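Nitroalkane oxidase (Podospora anserina, PDB 3MKH) catalyses the FAD-dependent oxidation of nitroalkanes to aldehydes or ketones, consuming oxygen and releasing nitrite and hydrogen peroxide, through a carbanion formed by removal of a substrate proton. Local coordinates at residues A93-A98 and A171-G176; A119-G124 and P128-V133; W177-C182 and L227-T232. One frame throughout, in Å; residues are numbered along the deposited sequence.

Contact 1: A93-A98 and A171-G176. With FAD (flavin-adenine dinucleotide), chain E.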
loop_
_atom_site.group_PDB
_atom_site.type_symbol
_atom_site.label_atom_id
_atom_site.label_comp_id
_atom_site.label_asym_id
_atom_site.label_seq_id
_atom_site.Cartn_x
_atom_site.Cartn_y
_atom_site.Cartn_z
ATOM N N ALA A 93 -23.423 -17.249 10.834
ATOM C CA ALA A 93 -23.415 -17.626 9.416
ATOM C C ALA A 93 -22.374 -18.708 9.122
ATOM O O ALA A 93 -22.650 -19.672 8.403
ATOM C CB ALA A 93 -23.170 -16.408 8.531
ATOM N N LEU A 94 -21.172 -18.546 9.664
ATOM C CA LEU A 94 -20.080 -19.441 9.300
ATOM C C LEU A 94 -20.374 -20.884 9.725
ATOM O O LEU A 94 -20.026 -21.836 9.020
ATOM C CB LEU A 94 -18.756 -18.954 9.902
ATOM C CG LEU A 94 -17.540 -19.778 9.456
ATOM C CD1 LEU A 94 -17.483 -19.831 7.937
ATOM C CD2 LEU A 94 -16.257 -19.200 10.026
ATOM N N THR A 95 -21.023 -21.054 10.875
ATOM C CA THR A 95 -21.370 -22.406 11.327
ATOM C C THR A 95 -22.239 -23.111 10.287
ATOM O O THR A 95 -22.012 -24.280 9.951
ATOM C CB THR A 95 -22.055 -22.375 12.697
ATOM O OG1 THR A 95 -21.105 -21.918 13.663
ATOM C CG2 THR A 95 -22.535 -23.763 13.108
ATOM N N ILE A 96 -23.210 -22.379 9.755
ATOM C CA ILE A 96 -24.045 -22.896 8.686
ATOM C C ILE A 96 -23.248 -23.162 7.418
ATOM O O ILE A 96 -23.330 -24.246 6.851
ATOM C CB ILE A 96 -25.222 -21.951 8.400
ATOM C CG1 ILE A 96 -26.101 -21.842 9.640
ATOM C CG2 ILE A 96 -26.036 -22.451 7.220
ATOM C CD1 ILE A 96 -27.161 -20.756 9.557
ATOM N N PHE A 97 -22.479 -22.184 6.961
ATOM C CA PHE A 97 -21.696 -22.371 5.738
ATOM C C PHE A 97 -20.680 -23.506 5.859
ATOM O O PHE A 97 -20.367 -24.190 4.878
ATOM C CB PHE A 97 -20.995 -21.062 5.338
ATOM C CG PHE A 97 -21.945 -19.921 5.108
ATOM C CD1 PHE A 97 -23.245 -20.168 4.682
ATOM C CD2 PHE A 97 -21.546 -18.608 5.309
ATOM C CE1 PHE A 97 -24.134 -19.128 4.463
ATOM C CE2 PHE A 97 -22.420 -17.562 5.093
ATOM C CZ PHE A 97 -23.722 -17.818 4.666
ATOM N N ALA A 98 -20.159 -23.708 7.067
ATOM C CA ALA A 98 -19.158 -24.757 7.292
ATOM C C ALA A 98 -19.744 -26.154 7.052
ATOM O O ALA A 98 -19.045 -27.060 6.597
ATOM C CB ALA A 98 -18.593 -24.649 8.713
ATOM N N ALA A 171 -11.110 -27.417 12.356
ATOM C CA ALA A 171 -12.118 -27.940 11.439
ATOM C C ALA A 171 -13.517 -27.649 11.955
ATOM O O ALA A 171 -14.049 -28.326 12.846
ATOM C CB ALA A 171 -11.913 -29.417 11.184
ATOM N N THR A 172 -14.106 -26.616 11.380
ATOM C CA THR A 172 -15.354 -26.076 11.878
ATOM C C THR A 172 -16.454 -27.137 11.966
ATOM O O THR A 172 -16.708 -27.853 10.998
ATOM C CB THR A 172 -15.807 -24.912 10.981
ATOM O OG1 THR A 172 -14.764 -23.930 10.923
ATOM C CG2 THR A 172 -17.069 -24.290 11.515
ATOM N N ASN A 173 -17.092 -27.224 13.133
ATOM C CA ASN A 173 -18.202 -28.148 13.389
ATOM C C ASN A 173 -17.809 -29.594 13.726
ATOM O O ASN A 173 -18.679 -30.379 14.098
ATOM C CB ASN A 173 -19.185 -28.223 12.193
ATOM C CG ASN A 173 -19.953 -26.938 11.942
ATOM O OD1 ASN A 173 -20.555 -26.772 10.858
ATOM N ND2 ASN A 173 -19.978 -26.045 12.916
ATOM N N CYS A 174 -16.533 -29.965 13.588
ATOM C CA CYS A 174 -16.173 -31.389 13.653
ATOM C C CYS A 174 -16.564 -32.081 14.965
ATOM O O CYS A 174 -16.774 -33.302 14.993
ATOM C CB CYS A 174 -14.677 -31.601 13.382
ATOM S SG CYS A 174 -13.596 -30.971 14.698
ATOM N N ALA A 175 -16.683 -31.309 16.044
ATOM C CA ALA A 175 -16.977 -31.912 17.344
ATOM C C ALA A 175 -18.478 -32.026 17.660
ATOM O O ALA A 175 -18.860 -32.653 18.647
ATOM C CB ALA A 175 -16.228 -31.157 18.459
ATOM N N GLY A 176 -19.334 -31.435 16.822
ATOM C CA GLY A 176 -20.777 -31.535 17.022
ATOM C C GLY A 176 -21.296 -30.642 18.138
ATOM O O GLY A 176 -20.513 -29.975 18.816
HETATM P PA FAD E . -0.279 -23.353 7.798
HETATM O O1A FAD E . 0.262 -24.659 7.428
HETATM O O2A FAD E . -0.748 -23.137 9.168
HETATM O O5B FAD E . 0.823 -22.237 7.444
HETATM C C5B FAD E . 1.013 -21.100 8.283
HETATM C C4B FAD E . 1.877 -20.008 7.624
HETATM O O4B FAD E . 3.194 -20.529 7.395
HETATM C C3B FAD E . 1.345 -19.622 6.247
HETATM O O3B FAD E . 0.416 -18.543 6.370
HETATM C C2B FAD E . 2.597 -19.139 5.538
HETATM O O2B FAD E . 2.835 -17.769 5.842
HETATM C C1B FAD E . 3.702 -20.006 6.142
HETATM N N9A FAD E . 3.993 -21.123 5.201
HETATM C C8A FAD E . 3.844 -22.420 5.454
HETATM N N7A FAD E . 4.191 -23.129 4.386
HETATM C C5A FAD E . 4.569 -22.275 3.442
HETATM C C6A FAD E . 5.031 -22.423 2.143
HETATM N N6A FAD E . 5.168 -23.629 1.607
HETATM N N1A FAD E . 5.340 -21.329 1.438
HETATM C C2A FAD E . 5.208 -20.125 1.964
HETATM N N3A FAD E . 4.771 -19.950 3.200
HETATM C C4A FAD E . 4.444 -21.000 3.960
HETATM N N1 FAD E . -9.916 -26.089 8.508
HETATM C C2 FAD E . -10.598 -27.210 8.053
HETATM O O2 FAD E . -9.974 -28.226 7.780
HETATM N N3 FAD E . -11.981 -27.174 7.902
HETATM C C4 FAD E . -12.696 -26.021 8.214
HETATM O O4 FAD E . -13.917 -26.002 8.083
HETATM C C4X FAD E . -12.013 -24.901 8.671
HETATM N N5 FAD E . -12.698 -23.724 8.988
HETATM C C5X FAD E . -12.056 -22.749 9.758
HETATM C C6 FAD E . -12.780 -21.736 10.378
HETATM C C7 FAD E . -12.127 -20.778 11.145
HETATM C C7M FAD E . -12.911 -19.665 11.834
HETATM C C8 FAD E . -10.747 -20.835 11.287
HETATM C C8M FAD E . -10.016 -19.788 12.128
HETATM C C9 FAD E . -10.026 -21.840 10.660
HETATM C C9A FAD E . -10.678 -22.798 9.899
HETATM N N10 FAD E . -9.955 -23.814 9.275
HETATM C C10 FAD E . -10.629 -24.938 8.815
HETATM C "C1'" FAD E . -8.489 -23.703 9.082
HETATM C "C2'" FAD E . -8.163 -22.949 7.792
HETATM O "O2'" FAD E . -8.649 -23.675 6.668
HETATM C "C3'" FAD E . -6.661 -22.669 7.624
HETATM O "O3'" FAD E . -6.492 -21.788 6.523
HETATM C "C4'" FAD E . -5.820 -23.928 7.363
HETATM O "O4'" FAD E . -5.552 -24.604 8.584
HETATM C "C5'" FAD E . -4.488 -23.553 6.704
HETATM O "O5'" FAD E . -3.786 -22.573 7.470
HETATM P P FAD E . -2.523 -21.813 6.864
HETATM O O1P FAD E . -2.856 -21.391 5.498
HETATM O O2P FAD E . -2.072 -20.804 7.823
HETATM O O3P FAD E . -1.453 -23.015 6.753
#
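Ala-98 and Thr-95, on one side of helix 90-109, meet Thr-172 and Asn-173 of the loop after strand 161-168, where the N-terminal helical part of the acyl-CoA dehydrogenase fold closes on the beta-sheet region beside the flavin. The loop bends twice, as a type II beta turn from Ala-171 to Cys-174 and a type I turn from Asn-173 to Gly-176, and the first turn presents its two central side chains to the helix. Thr-172 divides its branches between protein and cofactor. With chi1 at -56°, OG1 lies beside the backbone N and CG2 anti to it; Thr-172 CG2 meets Ala-98 CB at 3.2 Å, a close, slightly compressed methyl-methyl contact. The same rotation turns the hydroxyl to the isoalloxazine, where Thr-172 OG1 lies 2.8 Å from FAD N5. Asn-173 comes in beside Thr-172, its side chain slanting across that of Thr-95 and its amide group lying next to the Thr-95 methyl and carbonyl. Beyond the helix contact, the backbone of Asn-173 is hydrogen-bonded to that of Ser-239, and Tyr-51 of helix 48-56 packs on Thr-95. Leu-94 belongs to the flavin pocket: its CD2 rests 3.8 Å from the FAD methyl C7M. The backbone N of Thr-172 gives a weak hydrogen bond to FAD O4, 3.4 Å long and bent to 142° at the hydrogen.

Contact 2: A119-G124 and P128-V133. With FAD (flavin-adenine dinucleotide), chain E.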
loop_
_atom_site.group_PDB
_atom_site.type_symbol
_atom_site.label_atom_id
_atom_site.label_comp_id
_atom_site.label_asym_id
_atom_site.label_seq_id
_atom_site.Cartn_x
_atom_site.Cartn_y
_atom_site.Cartn_z
ATOM N N ALA A 119 -28.529 -38.667 3.773
ATOM C CA ALA A 119 -29.945 -38.681 4.144
ATOM C C ALA A 119 -30.343 -37.700 5.262
ATOM O O ALA A 119 -31.360 -37.000 5.141
ATOM C CB ALA A 119 -30.399 -40.096 4.489
ATOM N N PRO A 120 -29.566 -37.659 6.359
ATOM C CA PRO A 120 -29.942 -36.757 7.459
ATOM C C PRO A 120 -29.991 -35.285 7.045
ATOM O O PRO A 120 -30.690 -34.499 7.689
ATOM C CB PRO A 120 -28.832 -36.986 8.488
ATOM C CG PRO A 120 -28.364 -38.383 8.219
ATOM C CD PRO A 120 -28.424 -38.514 6.718
ATOM N N PHE A 121 -29.255 -34.915 6.001
ATOM C CA PHE A 121 -29.128 -33.507 5.609
ATOM C C PHE A 121 -30.190 -33.102 4.604
ATOM O O PHE A 121 -30.257 -31.945 4.186
ATOM C CB PHE A 121 -27.736 -33.248 5.016
ATOM C CG PHE A 121 -26.622 -33.459 6.000
ATOM C CD1 PHE A 121 -26.147 -32.399 6.764
ATOM C CD2 PHE A 121 -26.069 -34.718 6.185
ATOM C CE1 PHE A 121 -25.131 -32.584 7.693
ATOM C CE2 PHE A 121 -25.044 -34.919 7.111
ATOM C CZ PHE A 121 -24.579 -33.849 7.873
ATOM N N LEU A 122 -31.010 -34.069 4.207
ATOM C CA LEU A 122 -32.024 -33.848 3.175
ATOM C C LEU A 122 -33.455 -33.885 3.730
ATOM O O LEU A 122 -34.421 -33.679 2.988
ATOM C CB LEU A 122 -31.864 -34.893 2.056
ATOM C CG LEU A 122 -30.648 -34.671 1.154
ATOM C CD1 LEU A 122 -30.240 -35.930 0.359
ATOM C CD2 LEU A 122 -30.892 -33.491 0.227
ATOM N N SER A 123 -33.588 -34.134 5.034
ATOM C CA SER A 123 -34.904 -34.256 5.661
ATOM C C SER A 123 -35.639 -32.924 5.902
ATOM O O SER A 123 -36.855 -32.906 6.066
ATOM C CB SER A 123 -34.767 -34.973 6.999
ATOM O OG SER A 123 -34.075 -34.142 7.924
ATOM N N GLY A 124 -34.909 -31.814 5.943
ATOM C CA GLY A 124 -35.510 -30.543 6.326
ATOM C C GLY A 124 -35.810 -30.429 7.817
ATOM O O GLY A 124 -36.502 -29.506 8.254
ATOM N N PRO A 128 -28.448 -31.399 11.807
ATOM C CA PRO A 128 -27.231 -32.160 11.520
ATOM C C PRO A 128 -26.072 -31.237 11.130
ATOM O O PRO A 128 -26.287 -30.249 10.435
ATOM C CB PRO A 128 -27.633 -33.036 10.328
ATOM C CG PRO A 128 -28.733 -32.251 9.624
ATOM C CD PRO A 128 -29.469 -31.542 10.747
ATOM N N LEU A 129 -24.870 -31.578 11.574
ATOM C CA LEU A 129 -23.664 -30.815 11.285
ATOM C C LEU A 129 -22.701 -31.661 10.480
ATOM O O LEU A 129 -22.557 -32.860 10.742
ATOM C CB LEU A 129 -22.969 -30.427 12.591
ATOM C CG LEU A 129 -23.610 -29.339 13.439
ATOM C CD1 LEU A 129 -23.007 -29.381 14.838
ATOM C CD2 LEU A 129 -23.386 -27.990 12.783
ATOM N N ALA A 130 -22.045 -31.035 9.508
ATOM C CA ALA A 130 -21.012 -31.684 8.710
ATOM C C ALA A 130 -19.744 -30.847 8.806
ATOM O O ALA A 130 -19.808 -29.647 9.086
ATOM C CB ALA A 130 -21.455 -31.840 7.225
ATOM N N SER A 131 -18.600 -31.479 8.581
ATOM C CA SER A 131 -17.308 -30.819 8.722
ATOM C C SER A 131 -16.329 -31.357 7.695
ATOM O O SER A 131 -16.294 -32.557 7.444
ATOM C CB SER A 131 -16.747 -31.062 10.127
ATOM O OG SER A 131 -15.539 -30.349 10.329
ATOM N N LEU A 132 -15.556 -30.462 7.083
ATOM C CA LEU A 132 -14.431 -30.870 6.244
ATOM C C LEU A 132 -13.201 -30.824 7.143
ATOM O O LEU A 132 -12.736 -29.748 7.565
ATOM C CB LEU A 132 -14.291 -29.958 5.018
ATOM C CG LEU A 132 -13.064 -30.099 4.093
ATOM C CD1 LEU A 132 -12.636 -31.531 3.907
ATOM C CD2 LEU A 132 -13.341 -29.460 2.740
ATOM N N VAL A 133 -12.720 -32.005 7.499
ATOM C CA VAL A 133 -11.731 -32.131 8.553
ATOM C C VAL A 133 -10.369 -32.332 7.911
ATOM O O VAL A 133 -9.931 -33.456 7.669
ATOM C CB VAL A 133 -12.062 -33.278 9.503
ATOM C CG1 VAL A 133 -11.110 -33.264 10.706
ATOM C CG2 VAL A 133 -13.515 -33.173 9.964
HETATM P PA FAD E . -0.279 -23.353 7.798
HETATM O O1A FAD E . 0.262 -24.659 7.428
HETATM O O2A FAD E . -0.748 -23.137 9.168
HETATM O O5B FAD E . 0.823 -22.237 7.444
HETATM C C5B FAD E . 1.013 -21.100 8.283
HETATM C C4B FAD E . 1.877 -20.008 7.624
HETATM O O4B FAD E . 3.194 -20.529 7.395
HETATM C C3B FAD E . 1.345 -19.622 6.247
HETATM O O3B FAD E . 0.416 -18.543 6.370
HETATM C C2B FAD E . 2.597 -19.139 5.538
HETATM O O2B FAD E . 2.835 -17.769 5.842
HETATM C C1B FAD E . 3.702 -20.006 6.142
HETATM N N9A FAD E . 3.993 -21.123 5.201
HETATM C C8A FAD E . 3.844 -22.420 5.454
HETATM N N7A FAD E . 4.191 -23.129 4.386
HETATM C C5A FAD E . 4.569 -22.275 3.442
HETATM C C6A FAD E . 5.031 -22.423 2.143
HETATM N N6A FAD E . 5.168 -23.629 1.607
HETATM N N1A FAD E . 5.340 -21.329 1.438
HETATM C C2A FAD E . 5.208 -20.125 1.964
HETATM N N3A FAD E . 4.771 -19.950 3.200
HETATM C C4A FAD E . 4.444 -21.000 3.960
HETATM N N1 FAD E . -9.916 -26.089 8.508
HETATM C C2 FAD E . -10.598 -27.210 8.053
HETATM O O2 FAD E . -9.974 -28.226 7.780
HETATM N N3 FAD E . -11.981 -27.174 7.902
HETATM C C4 FAD E . -12.696 -26.021 8.214
HETATM O O4 FAD E . -13.917 -26.002 8.083
HETATM C C4X FAD E . -12.013 -24.901 8.671
HETATM N N5 FAD E . -12.698 -23.724 8.988
HETATM C C5X FAD E . -12.056 -22.749 9.758
HETATM C C6 FAD E . -12.780 -21.736 10.378
HETATM C C7 FAD E . -12.127 -20.778 11.145
HETATM C C7M FAD E . -12.911 -19.665 11.834
HETATM C C8 FAD E . -10.747 -20.835 11.287
HETATM C C8M FAD E . -10.016 -19.788 12.128
HETATM C C9 FAD E . -10.026 -21.840 10.660
HETATM C C9A FAD E . -10.678 -22.798 9.899
HETATM N N10 FAD E . -9.955 -23.814 9.275
HETATM C C10 FAD E . -10.629 -24.938 8.815
HETATM C "C1'" FAD E . -8.489 -23.703 9.082
HETATM C "C2'" FAD E . -8.163 -22.949 7.792
HETATM O "O2'" FAD E . -8.649 -23.675 6.668
HETATM C "C3'" FAD E . -6.661 -22.669 7.624
HETATM O "O3'" FAD E . -6.492 -21.788 6.523
HETATM C "C4'" FAD E . -5.820 -23.928 7.363
HETATM O "O4'" FAD E . -5.552 -24.604 8.584
HETATM C "C5'" FAD E . -4.488 -23.553 6.704
HETATM O "O5'" FAD E . -3.786 -22.573 7.470
HETATM P P FAD E . -2.523 -21.813 6.864
HETATM O O1P FAD E . -2.856 -21.391 5.498
HETATM O O2P FAD E . -2.072 -20.804 7.823
HETATM O O3P FAD E . -1.453 -23.015 6.753
#
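Phe-121 lays its ring against Pro-128 in a CH-pi contact: Pro-128 CB sits 4.0 Å from the ring centroid, 24° off the normal, displaced toward the CD1-CE1 side. With CG anti to the carbonyl carbon (chi1 -64°), the ring is carried alongside Pro-128 and toward Ala-130, and the side chains of Phe-121 and Pro-128 lie side by side, pointing opposite ways. Apolar contact continues at the far end of the ring, where Phe-121 CZ approaches Ala-130 CB obliquely at 3.8 Å. Polar backbone atoms also border these carbons. The carbonyl O of Leu-129 lies at the ring edge, near its plane, 3.6 Å from Phe-121 CZ, and Pro-120 O touches Pro-128 CG at 3.6 Å. The loop after helix 115-118 here folds back against the start of strand 130-133, an edge of the acyl-CoA dehydrogenase beta-sheet region that pairs in parallel with strand 184-191. Were Phe-121 cut back to an alanine, Pro-128 CB and Ala-130 CB would probably lose their aromatic cover, leaving a gap between loop and strand. Thr-99 of helix 90-109 and Leu-184 also pack on the phenyl ring. Among hydrogen bonds, Tyr-51 OH engages Pro-128 O, while farther along the strand Leu-132 O accepts from FAD N3 at 2.7 Å, with 151° at the hydrogen.

Contact 3: W177-C182 and L227-T232; sequences WDFKGC and LRHVAT
At the surface of the beta-sheet region, the loop leading into strand 184-191 meets the chain leaving strand 224-228 through one T-shaped aromatic pair. His-229 directs the edge of its imidazole onto the face of Phe-179: the centroids are 4.5 Å apart and the planes stand at 68°. The approach is nearly central, for His-229 CE1 lies 3.4 Å above the phenyl plane, over the middle of the ring, and is 3.6 Å from Phe-179 CE1. Both side chains hold CG anti to the carbonyl carbon (chi1 -58° in Phe-179, -67° in His-229), which lets them reach across backbones whose CA atoms are 9.9 Å apart at this pair. An Asx turn spans Phe-179: Asp-178 OD1 accepts from Lys-180 N at 3.0 Å, the N-H coming from above the carboxylate plane. The other carboxylate oxygen, Asp-178 OD2, forms a salt bridge with Arg-213. On the opposing segment, a classic beta bulge sets Leu-227 and Arg-228 together opposite His-242 of the neighbouring strand, immediately before His-229. Pro-41 of helix 41-45 touches both aromatic rings, and Arg-228 forms a salt bridge with Asp-380 of the second subunit, so the same segment also serves the tetramer interface. No hydrogen bond joins the two segments. Cohesion here probably comes from dispersion and from the fit of the imidazole C-H edge, at CE1, to the phenyl pi cloud, an attraction that would probably strengthen if the imidazole were protonated.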
loop_
_atom_site.group_PDB
_atom_site.type_symbol
_atom_site.label_atom_id
_atom_site.label_comp_id
_atom_site.label_asym_id
_atom_site.label_seq_id
_atom_site.Cartn_x
_atom_site.Cartn_y
_atom_site.Cartn_z
ATOM N N TRP A 177 -22.613 -30.630 18.340
ATOM C CA TRP A 177 -23.219 -29.753 19.338
ATOM C C TRP A 177 -22.802 -30.099 20.767
ATOM O O TRP A 177 -22.723 -29.213 21.627
ATOM C CB TRP A 177 -24.743 -29.787 19.238
ATOM C CG TRP A 177 -25.266 -29.287 17.936
ATOM C CD1 TRP A 177 -25.924 -30.019 16.983
ATOM C CD2 TRP A 177 -25.184 -27.948 17.430
ATOM N NE1 TRP A 177 -26.261 -29.216 15.921
ATOM C CE2 TRP A 177 -25.815 -27.943 16.164
ATOM C CE3 TRP A 177 -24.646 -26.751 17.926
ATOM C CZ2 TRP A 177 -25.913 -26.795 15.383
ATOM C CZ3 TRP A 177 -24.743 -25.600 17.142
ATOM C CH2 TRP A 177 -25.383 -25.633 15.887
ATOM N N ASP A 178 -22.540 -31.382 21.011
ATOM C CA ASP A 178 -22.250 -31.863 22.360
ATOM C C ASP A 178 -20.766 -32.221 22.517
ATOM O O ASP A 178 -20.356 -32.796 23.529
ATOM C CB ASP A 178 -23.161 -33.040 22.737
ATOM C CG ASP A 178 -22.874 -34.301 21.938
ATOM O OD1 ASP A 178 -21.996 -34.280 21.039
ATOM O OD2 ASP A 178 -23.544 -35.323 22.211
ATOM N N PHE A 179 -19.975 -31.895 21.493
ATOM C CA PHE A 179 -18.533 -32.079 21.538
ATOM C C PHE A 179 -18.086 -33.541 21.523
ATOM O O PHE A 179 -16.943 -33.846 21.833
ATOM C CB PHE A 179 -17.947 -31.322 22.738
ATOM C CG PHE A 179 -18.249 -29.852 22.702
ATOM C CD1 PHE A 179 -18.063 -29.135 21.529
ATOM C CD2 PHE A 179 -18.734 -29.193 23.816
ATOM C CE1 PHE A 179 -18.355 -27.784 21.477
ATOM C CE2 PHE A 179 -19.021 -27.838 23.771
ATOM C CZ PHE A 179 -18.829 -27.140 22.591
ATOM N N LYS A 180 -18.970 -34.442 21.133
ATOM C CA LYS A 180 -18.581 -35.841 21.034
ATOM C C LYS A 180 -18.568 -36.330 19.585
ATOM O O LYS A 180 -18.566 -37.534 19.325
ATOM C CB LYS A 180 -19.487 -36.711 21.914
ATOM C CG LYS A 180 -19.309 -36.444 23.410
ATOM C CD LYS A 180 -20.157 -37.411 24.236
ATOM C CE LYS A 180 -20.126 -37.057 25.720
ATOM N NZ LYS A 180 -18.734 -36.838 26.223
ATOM N N GLY A 181 -18.571 -35.385 18.645
ATOM C CA GLY A 181 -18.456 -35.707 17.232
ATOM C C GLY A 181 -19.670 -35.307 16.418
ATOM O O GLY A 181 -20.819 -35.566 16.792
ATOM N N CYS A 182 -19.424 -34.664 15.286
ATOM C CA CYS A 182 -20.539 -34.193 14.469
ATOM C C CYS A 182 -21.189 -35.357 13.701
ATOM O O CYS A 182 -20.690 -36.485 13.725
ATOM C CB CYS A 182 -20.067 -33.091 13.513
ATOM S SG CYS A 182 -19.028 -33.692 12.144
ATOM N N LEU A 227 -9.535 -31.901 22.671
ATOM C CA LEU A 227 -8.359 -31.644 23.494
ATOM C C LEU A 227 -8.365 -30.213 24.020
ATOM O O LEU A 227 -8.028 -29.981 25.173
ATOM C CB LEU A 227 -7.070 -31.896 22.708
ATOM C CG LEU A 227 -6.859 -33.324 22.177
ATOM C CD1 LEU A 227 -5.528 -33.414 21.450
ATOM C CD2 LEU A 227 -6.918 -34.330 23.331
ATOM N N ARG A 228 -8.718 -29.256 23.158
ATOM C CA ARG A 228 -8.749 -27.856 23.570
ATOM C C ARG A 228 -9.707 -27.070 22.712
ATOM O O ARG A 228 -9.658 -27.153 21.471
ATOM C CB ARG A 228 -7.349 -27.221 23.506
ATOM C CG ARG A 228 -7.352 -25.725 23.788
ATOM C CD ARG A 228 -5.939 -25.148 23.887
ATOM N NE ARG A 228 -5.240 -25.078 22.602
ATOM C CZ ARG A 228 -5.152 -23.979 21.853
ATOM N NH1 ARG A 228 -5.735 -22.855 22.243
ATOM N NH2 ARG A 228 -4.485 -24.005 20.705
ATOM N N HIS A 229 -10.593 -26.324 23.370
ATOM C CA HIS A 229 -11.428 -25.350 22.679
ATOM C C HIS A 229 -10.566 -24.125 22.408
ATOM O O HIS A 229 -9.884 -23.631 23.310
ATOM C CB HIS A 229 -12.643 -24.947 23.529
ATOM C CG HIS A 229 -13.633 -26.055 23.742
ATOM N ND1 HIS A 229 -14.544 -26.437 22.778
ATOM C CD2 HIS A 229 -13.863 -26.851 24.815
ATOM C CE1 HIS A 229 -15.283 -27.430 23.243
ATOM N NE2 HIS A 229 -14.887 -27.705 24.478
ATOM N N VAL A 230 -10.621 -23.622 21.178
ATOM C CA VAL A 230 -9.781 -22.504 20.753
ATOM C C VAL A 230 -10.582 -21.206 20.801
ATOM O O VAL A 230 -11.600 -21.064 20.118
ATOM C CB VAL A 230 -9.261 -22.720 19.302
ATOM C CG1 VAL A 230 -8.277 -21.614 18.900
ATOM C CG2 VAL A 230 -8.609 -24.104 19.162
ATOM N N ALA A 231 -10.119 -20.263 21.611
ATOM C CA ALA A 231 -10.736 -18.946 21.716
ATOM C C ALA A 231 -10.185 -18.050 20.595
ATOM O O ALA A 231 -8.977 -18.015 20.351
ATOM C CB ALA A 231 -10.447 -18.339 23.096
ATOM N N THR A 232 -11.079 -17.330 19.923
ATOM C CA THR A 232 -10.733 -16.562 18.727
ATOM C C THR A 232 -11.287 -15.134 18.889
ATOM O O THR A 232 -12.273 -14.935 19.595
ATOM C CB THR A 232 -11.318 -17.260 17.426
ATOM O OG1 THR A 232 -12.745 -17.356 17.517
ATOM C CG2 THR A 232 -10.768 -18.685 17.266
#

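Overall arrangement
Contacts 1 and 2 border the flavin and are about 11 Å apart between centres, contact 2 lying nested along the chain within the loop that contact 1 closes. Ser-131 OG joins them through a probable hydrogen bond to Thr-172 O, 2.8 Å long, coupling strand 130-133 to the turn beside the isoalloxazine. The centre of contact 3 is about 10 Å from that of contact 1, which it follows in the chain; probable backbone hydrogen bonds Ala-175 O to Gly-181 N and Cys-174 O to Cys-182 N tie the two halves of one loop together. The centres of contacts 2 and 3 are about 17 Å apart, yet Leu-129 CD1 meets Trp-177 CE2 at 3.4 Å. Contact 3 stays peripheral, with the His-229 side chain about 13 Å from FAD.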